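Local atomic coordinates of Na Glutathione S-transferase 2 (Necator americanus, PDB entry 2ON5), a protein that binds glutathione and, as a glutathione S-transferase, probably conjugates its thiol to electrophilic compounds. Residues A161-G166 with P172-G177; N100-Y105 with L126-K131; M46-I51 with L61-A66. All coordinates share one frame; numbering follows the deposited sequence.

Interaction 1 (A161-G166 with P172-G177); sequences AEHTSG and PSIYDG
H163 reaches I174 with the far side of its imidazole: its CE1 lies 4.2 Å from I174 CD1, the end of an isoleucine chain extended from its 3-10 turn. CG of H163 is swung opposite the backbone N (chi1 173°), which carries the ring along the helix surface to this methyl, while Y98 meets the same imidazole nearly at right angles. One residue on, T164 faces the turn directly. Its hydroxyl takes the position between backbone N and carbonyl carbon (chi1 65°), where OG1 makes a 2.8 Å hydrogen bond with Y175 OH and a second one with L160 O of its own helix. The two side chains cross almost perpendicularly, and T164 CB rests 3.5 Å from Y175 CE2, a van der Waals contact beside the hydrogen bond; A185 of helix 179-189 touches both residues. The T164 carbonyl adds a looser touch, its O lying 4.1 Å from I174 CG2, the methyl that also sits over one face of the Y175 ring, toward its rim. S165 comes near Y175 OH too, but its polar groups turn back into the helix: N and OG approach A161 O from opposite faces of the carbonyl plane, with S165 OG 2.8 Å from A161 O. Helix 155-168 and the 3-10 turn that follows it thus fold against each other within the all-helical C-terminal domain of the glutathione S-transferase fold.

Interaction 2 (N100-Y105 with L126-K131); sequences NEIRPY and LPAREK. With EDO (1,2-ethanediol), chain I; EDO (1,2-ethanediol), chain L.
E101 and A128 bring the two backbones closest, 7.0 Å from CA to CA, where helix 82-101 gives way to helix 103-110 around I102 and meets helix 117-143 just past its kink at P127. The CB of A128 is the apolar centre of the contact. It touches I102 CG2 at 3.6 Å, and the E101 carboxylate carbon CD lies 3.6 Å from the same A128 CB. E101 runs out straight beyond CG, so its carboxylate passes over the alanine and arrives at K131, whose chain crosses it at about a right angle. K131 bends about its CG-CD bond (chi3 -69°) and sets NZ 2.6 Å from E101 OE1, on the syn lone pair; hydrogen bond and salt bridge coincide. The other oxygen is held by a water that donates to E101 OE2 at 2.9 Å and to A128 O at 2.7 Å, tying the carboxylate to the backbone of helix 117-143. These helices belong to the helical bundle of the glutathione S-transferase C-terminal domain, and the junction around I102 lies close to the dimer partner: R103 packs on N100 of the second subunit. Y105 packs against L120, L125, I167 and F171, and Y105 OH hydrogen-bonds to O1 of an ethanediol at 2.9 Å. R129 turns away from the contact, folded at its first two torsions (chi1 74°, chi2 78°). L126 CD2 lies over one face of its guanidinium, toward the rim, while NH1 bonds weakly to L126 O and NH2 donates to O2 of another ethanediol, 2.7 Å away.

Interaction 3 (M46-I51 with L61-A66); sequences MPFGQI and LAQSFA. With GSH (glutathione), chain V; EDO (1,2-ethanediol), chain O.
With CG of F48 beside its backbone N (chi1 -52°), the ring swings out to A62, and F48 CD1 comes 3.7 Å from A62 CB. P47 packs against the same methyl, P47 CG to A62 CB being 4.0 Å. The Q63 chain bends about CB-CG (chi2 -78°), which carries its amide to glutathione: Q63 OE1 accepts from glutathione N1 at 2.6 Å, while NE2 is fixed by Q94 and D97 of the second subunit. S64 N donates nearly straight (170°) to glutathione O12 at 3.0 Å, and S64 OG makes a very short 2.5 Å bond to O11; the start of helix 64-75 probably helps to hold this carboxylate. The cysteinyl carbonyl and the glycine carboxylate are held from segment 46-51, where I51 N donates to glutathione O2 at 2.9 Å and Q50 NE2 to O31 at 2.6 Å. The F48 ring meets that of F139 of the second subunit with planes nearly parallel, consistent with the aromatic lock-and-key contact of alpha, mu and pi class dimers. In the thioredoxin-like domain, V53 of strand 53-56 touches both P47 and A62, while F65 of helix 64-75 packs on helix 82-101.

Interactions 1 and 2 adjoin in the helical C-terminal domain: R129 NE of interaction 2 probably hydrogen-bonds to I174 O of interaction 1, tying helix 117-143 to the turn after helix 155-168, while I102 touches H163 and so joins the junction of helices 82-101 and 103-110 to helix 155-168. Interaction 1 is buried and joins two neutral hydroxyls amid apolar packing, whereas interaction 2, partly buried, has its salt bridge between the partly exposed E101 and the exposed K131. Interaction 3 stands apart in the thioredoxin-like domain, its centre about 27 Å from that of interaction 1; its two segments meet through apolar atoms and spend their polar groups on glutathione. Interactions 2 and 3 both touch the second subunit; interaction 1 does not.

Interaction 1 (A161-G166 with P172-G177)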
loop_
_atom_site.group_PDB
_atom_site.type_symbol
_atom_site.label_atom_id
_atom_site.label_comp_id
_atom_site.label_asym_id
_atom_site.label_seq_id
_atom_site.Cartn_x
_atom_site.Cartn_y
_atom_site.Cartn_z
ATOM N N ALA A 161 -5.755 -8.869 -13.296
ATOM C CA ALA A 161 -6.126 -10.067 -14.091
ATOM C C ALA A 161 -6.385 -11.262 -13.162
ATOM O O ALA A 161 -7.369 -12.025 -13.323
ATOM C CB ALA A 161 -5.003 -10.418 -15.111
ATOM N N GLU A 162 -5.514 -11.429 -12.175
ATOM C CA GLU A 162 -5.678 -12.539 -11.201
ATOM C C GLU A 162 -6.967 -12.392 -10.387
ATOM O O GLU A 162 -7.742 -13.331 -10.280
ATOM C CB GLU A 162 -4.447 -12.682 -10.289
ATOM C CG GLU A 162 -4.570 -13.724 -9.181
ATOM C CD GLU A 162 -4.978 -15.110 -9.679
ATOM O OE1 GLU A 162 -4.454 -15.587 -10.711
ATOM O OE2 GLU A 162 -5.799 -15.733 -8.997
ATOM N N HIS A 163 -7.201 -11.198 -9.849
ATOM C CA HIS A 163 -8.414 -10.956 -9.091
ATOM C C HIS A 163 -9.652 -11.199 -9.927
ATOM O O HIS A 163 -10.534 -11.991 -9.535
ATOM C CB HIS A 163 -8.476 -9.510 -8.546
ATOM C CG HIS A 163 -9.794 -9.202 -7.909
ATOM N ND1 HIS A 163 -10.741 -8.386 -8.493
ATOM C CD2 HIS A 163 -10.353 -9.677 -6.772
ATOM C CE1 HIS A 163 -11.819 -8.352 -7.725
ATOM N NE2 HIS A 163 -11.611 -9.135 -6.680
ATOM N N THR A 164 -9.762 -10.494 -11.056
ATOM C CA THR A 164 -11.016 -10.563 -11.806
ATOM C C THR A 164 -11.309 -11.974 -12.315
ATOM O O THR A 164 -12.452 -12.454 -12.208
ATOM C CB THR A 164 -11.096 -9.555 -12.959
ATOM O OG1 THR A 164 -10.108 -9.855 -13.953
ATOM C CG2 THR A 164 -10.910 -8.124 -12.451
ATOM N N SER A 165 -10.277 -12.640 -12.830
ATOM C CA SER A 165 -10.442 -13.997 -13.361
ATOM C C SER A 165 -10.817 -14.975 -12.253
ATOM O O SER A 165 -11.643 -15.894 -12.451
ATOM C CB SER A 165 -9.178 -14.466 -14.093
ATOM O OG SER A 165 -8.109 -14.680 -13.185
ATOM N N GLY A 166 -10.219 -14.766 -11.084
ATOM C CA GLY A 166 -10.476 -15.586 -9.896
ATOM C C GLY A 166 -11.921 -15.501 -9.444
ATOM O O GLY A 166 -12.551 -16.530 -9.203
ATOM N N PRO A 172 -19.312 -15.079 -12.821
ATOM C CA PRO A 172 -18.929 -14.479 -14.119
ATOM C C PRO A 172 -19.517 -13.111 -14.431
ATOM O O PRO A 172 -18.992 -12.405 -15.303
ATOM C CB PRO A 172 -19.413 -15.511 -15.146
ATOM C CG PRO A 172 -20.358 -16.364 -14.437
ATOM C CD PRO A 172 -19.886 -16.425 -13.013
ATOM N N SER A 173 -20.566 -12.719 -13.709
ATOM C CA SER A 173 -21.190 -11.428 -13.943
ATOM C C SER A 173 -20.347 -10.267 -13.418
ATOM O O SER A 173 -20.702 -9.108 -13.601
ATOM C CB SER A 173 -22.592 -11.372 -13.337
ATOM O OG SER A 173 -22.550 -11.339 -11.921
ATOM N N ILE A 174 -19.229 -10.568 -12.765
ATOM C CA ILE A 174 -18.333 -9.483 -12.332
ATOM C C ILE A 174 -17.951 -8.590 -13.532
ATOM O O ILE A 174 -17.741 -7.386 -13.390
ATOM C CB ILE A 174 -17.077 -10.022 -11.597
ATOM C CG1 ILE A 174 -16.300 -8.842 -10.964
ATOM C CG2 ILE A 174 -16.214 -10.917 -12.518
ATOM C CD1 ILE A 174 -15.000 -9.250 -10.293
ATOM N N TYR A 175 -17.880 -9.191 -14.714
ATOM C CA TYR A 175 -17.470 -8.425 -15.901
ATOM C C TYR A 175 -18.597 -7.627 -16.594
ATOM O O TYR A 175 -18.323 -6.854 -17.504
ATOM C CB TYR A 175 -16.793 -9.335 -16.916
ATOM C CG TYR A 175 -15.437 -9.891 -16.499
ATOM C CD1 TYR A 175 -15.230 -11.256 -16.466
ATOM C CD2 TYR A 175 -14.359 -9.047 -16.188
ATOM C CE1 TYR A 175 -13.995 -11.799 -16.108
ATOM C CE2 TYR A 175 -13.108 -9.576 -15.836
ATOM C CZ TYR A 175 -12.937 -10.952 -15.796
ATOM O OH TYR A 175 -11.718 -11.524 -15.471
ATOM N N ASP A 176 -19.845 -7.835 -16.175
ATOM C CA ASP A 176 -20.989 -7.108 -16.745
ATOM C C ASP A 176 -20.747 -5.612 -16.694
ATOM O O ASP A 176 -20.455 -5.044 -15.622
ATOM C CB ASP A 176 -22.275 -7.400 -15.962
ATOM C CG ASP A 176 -22.839 -8.793 -16.218
ATOM O OD1 ASP A 176 -22.222 -9.614 -16.935
ATOM O OD2 ASP A 176 -23.929 -9.051 -15.663
ATOM N N GLY A 177 -20.859 -4.982 -17.854
ATOM C CA GLY A 177 -20.660 -3.530 -18.005
ATOM C C GLY A 177 -19.204 -3.135 -18.217
ATOM O O GLY A 177 -18.882 -1.943 -18.384
#

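Interaction 2 (N100-Y105 with L126-K131)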
loop_
_atom_site.group_PDB
_atom_site.type_symbol
_atom_site.label_atom_id
_atom_site.label_comp_id
_atom_site.label_asym_id
_atom_site.label_seq_id
_atom_site.Cartn_x
_atom_site.Cartn_y
_atom_site.Cartn_z
ATOM N N ASN A 100 -9.442 -3.987 0.136
ATOM C CA ASN A 100 -9.822 -3.691 1.493
ATOM C C ASN A 100 -11.349 -3.536 1.611
ATOM O O ASN A 100 -11.973 -4.078 2.544
ATOM C CB ASN A 100 -9.112 -2.444 1.999
ATOM C CG ASN A 100 -9.401 -2.184 3.458
ATOM O OD1 ASN A 100 -8.958 -2.942 4.331
ATOM N ND2 ASN A 100 -10.171 -1.121 3.739
ATOM N N GLU A 101 -11.935 -2.830 0.651
ATOM C CA GLU A 101 -13.378 -2.653 0.570
ATOM C C GLU A 101 -14.125 -3.989 0.521
ATOM O O GLU A 101 -15.142 -4.155 1.200
ATOM C CB GLU A 101 -13.740 -1.793 -0.637
ATOM C CG GLU A 101 -15.208 -1.422 -0.739
ATOM C CD GLU A 101 -15.463 -0.253 -1.694
ATOM O OE1 GLU A 101 -16.629 0.181 -1.798
ATOM O OE2 GLU A 101 -14.509 0.227 -2.353
ATOM N N ILE A 102 -13.630 -4.934 -0.270
ATOM C CA ILE A 102 -14.297 -6.249 -0.411
ATOM C C ILE A 102 -13.775 -7.364 0.520
ATOM O O ILE A 102 -14.162 -8.548 0.372
ATOM C CB ILE A 102 -14.324 -6.708 -1.895
ATOM C CG1 ILE A 102 -12.898 -6.982 -2.411
ATOM C CG2 ILE A 102 -15.076 -5.667 -2.767
ATOM C CD1 ILE A 102 -12.821 -7.857 -3.658
ATOM N N ARG A 103 -12.928 -6.993 1.486
ATOM C CA ARG A 103 -12.379 -7.964 2.456
ATOM C C ARG A 103 -13.410 -8.931 3.100
ATOM O O ARG A 103 -13.127 -10.120 3.225
ATOM C CB ARG A 103 -11.556 -7.283 3.549
ATOM C CG ARG A 103 -10.898 -8.297 4.497
ATOM C CD ARG A 103 -10.181 -7.657 5.712
ATOM N NE ARG A 103 -9.549 -6.370 5.430
ATOM C CZ ARG A 103 -8.349 -6.200 4.868
ATOM N NH1 ARG A 103 -7.624 -7.246 4.471
ATOM N NH2 ARG A 103 -7.874 -4.967 4.689
ATOM N N PRO A 104 -14.591 -8.422 3.508
ATOM C CA PRO A 104 -15.621 -9.340 4.054
ATOM C C PRO A 104 -16.009 -10.466 3.092
ATOM O O PRO A 104 -16.245 -11.609 3.529
ATOM C CB PRO A 104 -16.817 -8.404 4.315
ATOM C CG PRO A 104 -16.197 -7.069 4.532
ATOM C CD PRO A 104 -15.048 -7.022 3.553
ATOM N N TYR A 105 -16.069 -10.155 1.793
ATOM C CA TYR A 105 -16.349 -11.167 0.776
ATOM C C TYR A 105 -15.198 -12.185 0.662
ATOM O O TYR A 105 -15.403 -13.412 0.645
ATOM C CB TYR A 105 -16.643 -10.482 -0.587
ATOM C CG TYR A 105 -16.695 -11.456 -1.724
ATOM C CD1 TYR A 105 -17.878 -12.130 -2.026
ATOM C CD2 TYR A 105 -15.545 -11.747 -2.476
ATOM C CE1 TYR A 105 -17.927 -13.072 -3.052
ATOM C CE2 TYR A 105 -15.576 -12.687 -3.511
ATOM C CZ TYR A 105 -16.791 -13.343 -3.793
ATOM O OH TYR A 105 -16.854 -14.276 -4.797
ATOM N N LEU A 126 -20.128 -6.114 -6.193
ATOM C CA LEU A 126 -20.616 -5.470 -7.411
ATOM C C LEU A 126 -20.511 -3.948 -7.359
ATOM O O LEU A 126 -19.972 -3.351 -8.283
ATOM C CB LEU A 126 -22.033 -5.917 -7.798
ATOM C CG LEU A 126 -22.156 -7.325 -8.401
ATOM C CD1 LEU A 126 -23.626 -7.624 -8.716
ATOM C CD2 LEU A 126 -21.281 -7.505 -9.642
ATOM N N PRO A 127 -21.019 -3.310 -6.275
ATOM C CA PRO A 127 -20.908 -1.844 -6.195
ATOM C C PRO A 127 -19.473 -1.337 -6.064
ATOM O O PRO A 127 -19.153 -0.272 -6.593
ATOM C CB PRO A 127 -21.698 -1.513 -4.927
ATOM C CG PRO A 127 -22.564 -2.694 -4.689
ATOM C CD PRO A 127 -21.747 -3.846 -5.108
ATOM N N ALA A 128 -18.627 -2.095 -5.354
ATOM C CA ALA A 128 -17.213 -1.737 -5.188
ATOM C C ALA A 128 -16.473 -1.824 -6.515
ATOM O O ALA A 128 -15.615 -0.977 -6.824
ATOM C CB ALA A 128 -16.532 -2.631 -4.126
ATOM N N ARG A 129 -16.810 -2.835 -7.317
ATOM C CA ARG A 129 -16.096 -3.019 -8.577
ATOM C C ARG A 129 -16.600 -2.025 -9.630
ATOM O O ARG A 129 -15.873 -1.677 -10.552
ATOM C CB ARG A 129 -16.131 -4.486 -9.070
ATOM C CG ARG A 129 -17.476 -4.978 -9.641
ATOM C CD ARG A 129 -17.692 -4.463 -11.058
ATOM N NE ARG A 129 -18.720 -5.154 -11.846
ATOM C CZ ARG A 129 -20.021 -4.877 -11.785
ATOM N NH1 ARG A 129 -20.466 -3.990 -10.898
ATOM N NH2 ARG A 129 -20.881 -5.524 -12.579
ATOM N N GLU A 130 -17.849 -1.565 -9.500
ATOM C CA GLU A 130 -18.360 -0.512 -10.402
ATOM C C GLU A 130 -17.470 0.746 -10.353
ATOM O O GLU A 130 -17.128 1.332 -11.410
ATOM C CB GLU A 130 -19.825 -0.160 -10.067
ATOM C CG GLU A 130 -20.370 1.062 -10.802
ATOM C CD GLU A 130 -20.765 0.771 -12.248
ATOM O OE1 GLU A 130 -21.099 -0.393 -12.553
ATOM O OE2 GLU A 130 -20.739 1.704 -13.091
ATOM N N LYS A 131 -17.109 1.158 -9.134
ATOM C CA LYS A 131 -16.212 2.310 -8.921
ATOM C C LYS A 131 -14.817 1.947 -9.393
ATOM O O LYS A 131 -14.214 2.680 -10.167
ATOM C CB LYS A 131 -16.130 2.702 -7.442
ATOM C CG LYS A 131 -17.402 3.362 -6.851
ATOM C CD LYS A 131 -17.285 3.585 -5.325
ATOM C CE LYS A 131 -17.292 2.260 -4.555
ATOM N NZ LYS A 131 -16.999 2.446 -3.095
HETATM C C1 EDO I . -23.561 -3.378 -11.074
HETATM O O1 EDO I . -22.697 -2.303 -11.496
HETATM C C2 EDO I . -24.205 -4.079 -12.274
HETATM O O2 EDO I . -23.620 -5.368 -12.528
HETATM C C1 EDO L . -14.099 -16.591 -6.252
HETATM O O1 EDO L . -14.313 -15.665 -5.168
HETATM C C2 EDO L . -13.142 -17.729 -5.933
HETATM O O2 EDO L . -11.976 -17.323 -5.173
HETATM O O HOH W 1 -13.959 0.401 -5.239
#

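Interaction 3 (M46-I51 with L61-A66)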
loop_
_atom_site.group_PDB
_atom_site.type_symbol
_atom_site.label_atom_id
_atom_site.label_comp_id
_atom_site.label_asym_id
_atom_site.label_seq_id
_atom_site.Cartn_x
_atom_site.Cartn_y
_atom_site.Cartn_z
ATOM N N MET A 46 7.580 -14.531 11.486
ATOM C CA MET A 46 7.372 -13.540 10.434
ATOM C C MET A 46 7.474 -12.120 10.998
ATOM O O MET A 46 7.030 -11.870 12.125
ATOM C CB MET A 46 5.997 -13.742 9.775
ATOM C CG MET A 46 5.772 -15.181 9.205
ATOM S SD MET A 46 7.187 -15.858 8.296
ATOM C CE MET A 46 6.603 -17.543 8.008
ATOM N N PRO A 47 8.052 -11.196 10.210
ATOM C CA PRO A 47 8.332 -9.807 10.648
ATOM C C PRO A 47 7.126 -9.104 11.280
ATOM O O PRO A 47 7.284 -8.395 12.271
ATOM C CB PRO A 47 8.727 -9.108 9.336
ATOM C CG PRO A 47 9.405 -10.183 8.566
ATOM C CD PRO A 47 8.506 -11.414 8.822
ATOM N N PHE A 48 5.946 -9.291 10.694
ATOM C CA PHE A 48 4.727 -8.719 11.233
ATOM C C PHE A 48 3.685 -9.753 11.619
ATOM O O PHE A 48 2.475 -9.448 11.633
ATOM C CB PHE A 48 4.119 -7.736 10.249
ATOM C CG PHE A 48 5.096 -6.696 9.777
ATOM C CD1 PHE A 48 5.476 -6.637 8.443
ATOM C CD2 PHE A 48 5.638 -5.776 10.679
ATOM C CE1 PHE A 48 6.405 -5.647 8.002
ATOM C CE2 PHE A 48 6.551 -4.802 10.246
ATOM C CZ PHE A 48 6.936 -4.750 8.903
ATOM N N GLY A 49 4.151 -10.961 11.917
ATOM C CA GLY A 49 3.256 -12.056 12.332
ATOM C C GLY A 49 2.238 -12.426 11.264
ATOM O O GLY A 49 1.194 -13.028 11.569
ATOM N N GLN A 50 2.567 -12.122 10.006
ATOM C CA GLN A 50 1.664 -12.359 8.872
ATOM C C GLN A 50 2.390 -12.892 7.640
ATOM O O GLN A 50 3.632 -12.894 7.590
ATOM C CB GLN A 50 0.891 -11.085 8.518
ATOM C CG GLN A 50 -0.208 -10.748 9.543
ATOM C CD GLN A 50 -1.343 -9.937 8.959
ATOM O OE1 GLN A 50 -1.183 -8.762 8.635
ATOM N NE2 GLN A 50 -2.507 -10.559 8.834
ATOM N N ILE A 51 1.593 -13.361 6.677
ATOM C CA ILE A 51 2.060 -13.847 5.368
ATOM C C ILE A 51 1.281 -13.142 4.223
ATOM O O ILE A 51 0.139 -12.723 4.443
ATOM C CB ILE A 51 1.956 -15.409 5.272
ATOM C CG1 ILE A 51 0.589 -15.931 5.793
ATOM C CG2 ILE A 51 3.113 -16.073 6.040
ATOM C CD1 ILE A 51 0.465 -17.436 5.735
ATOM N N LEU A 61 11.522 -10.590 3.738
ATOM C CA LEU A 61 10.797 -9.402 3.315
ATOM C C LEU A 61 9.312 -9.735 3.398
ATOM O O LEU A 61 8.848 -10.640 2.685
ATOM C CB LEU A 61 11.156 -9.048 1.878
ATOM C CG LEU A 61 10.434 -7.863 1.256
ATOM C CD1 LEU A 61 10.702 -6.526 2.048
ATOM C CD2 LEU A 61 10.813 -7.752 -0.232
ATOM N N ALA A 62 8.603 -9.034 4.286
ATOM C CA ALA A 62 7.156 -9.149 4.406
ATOM C C ALA A 62 6.379 -8.138 3.518
ATOM O O ALA A 62 6.978 -7.300 2.836
ATOM C CB ALA A 62 6.745 -9.020 5.876
ATOM N N GLN A 63 5.049 -8.226 3.553
ATOM C CA GLN A 63 4.113 -7.355 2.830
ATOM C C GLN A 63 4.010 -7.620 1.330
ATOM O O GLN A 63 4.928 -7.329 0.560
ATOM C CB GLN A 63 4.343 -5.850 3.153
ATOM C CG GLN A 63 3.904 -5.507 4.568
ATOM C CD GLN A 63 2.379 -5.361 4.682
ATOM O OE1 GLN A 63 1.650 -5.482 3.690
ATOM N NE2 GLN A 63 1.900 -5.099 5.903
ATOM N N SER A 64 2.853 -8.133 0.904
ATOM C CA SER A 64 2.693 -8.629 -0.470
ATOM C C SER A 64 3.089 -7.610 -1.556
ATOM O O SER A 64 3.771 -7.985 -2.510
ATOM C CB SER A 64 1.270 -9.158 -0.716
ATOM O OG SER A 64 0.323 -8.085 -0.622
ATOM N N PHE A 65 2.692 -6.342 -1.412
ATOM C CA PHE A 65 3.081 -5.303 -2.397
ATOM C C PHE A 65 4.552 -4.942 -2.338
ATOM O O PHE A 65 5.152 -4.668 -3.378
ATOM C CB PHE A 65 2.208 -4.052 -2.293
ATOM C CG PHE A 65 0.744 -4.304 -2.649
ATOM C CD1 PHE A 65 -0.146 -4.824 -1.700
ATOM C CD2 PHE A 65 0.279 -4.078 -3.936
ATOM C CE1 PHE A 65 -1.516 -5.081 -2.034
ATOM C CE2 PHE A 65 -1.074 -4.303 -4.280
ATOM C CZ PHE A 65 -1.974 -4.802 -3.334
ATOM N N ALA A 66 5.139 -4.918 -1.133
ATOM C CA ALA A 66 6.584 -4.673 -1.034
ATOM C C ALA A 66 7.337 -5.803 -1.747
ATOM O O ALA A 66 8.309 -5.573 -2.483
ATOM C CB ALA A 66 7.022 -4.549 0.406
HETATM N N1 GSH V . -0.941 -5.723 3.913
HETATM C CA1 GSH V . -1.168 -7.183 3.789
HETATM C C1 GSH V . -0.291 -7.749 2.677
HETATM O O11 GSH V . -0.554 -7.309 1.538
HETATM O O12 GSH V . 0.640 -8.593 2.823
HETATM C CB1 GSH V . -1.094 -7.922 5.128
HETATM C CG1 GSH V . -1.016 -9.439 4.990
HETATM C CD1 GSH V . -2.179 -10.193 5.626
HETATM O OE1 GSH V . -3.410 -9.567 5.966
HETATM N N2 GSH V . -1.906 -11.486 5.820
HETATM C CA2 GSH V . -2.839 -12.600 5.921
HETATM C C2 GSH V . -2.485 -13.455 7.116
HETATM O O2 GSH V . -1.166 -13.520 7.631
HETATM C CB2 GSH V . -2.770 -13.430 4.649
HETATM S SG2 GSH V . -4.127 -13.179 3.463
HETATM N N3 GSH V . -3.482 -14.123 7.695
HETATM C CA3 GSH V . -3.278 -14.861 8.927
HETATM C C3 GSH V . -2.969 -14.030 10.156
HETATM O O31 GSH V . -3.081 -12.784 10.135
HETATM O O32 GSH V . -2.602 -14.580 11.219
HETATM C C1 EDO O . -0.703 -8.152 -4.277
HETATM O O1 EDO O . -1.135 -8.813 -3.084
HETATM C C2 EDO O . 0.811 -8.252 -4.385
HETATM O O2 EDO O . 1.105 -9.646 -4.400
#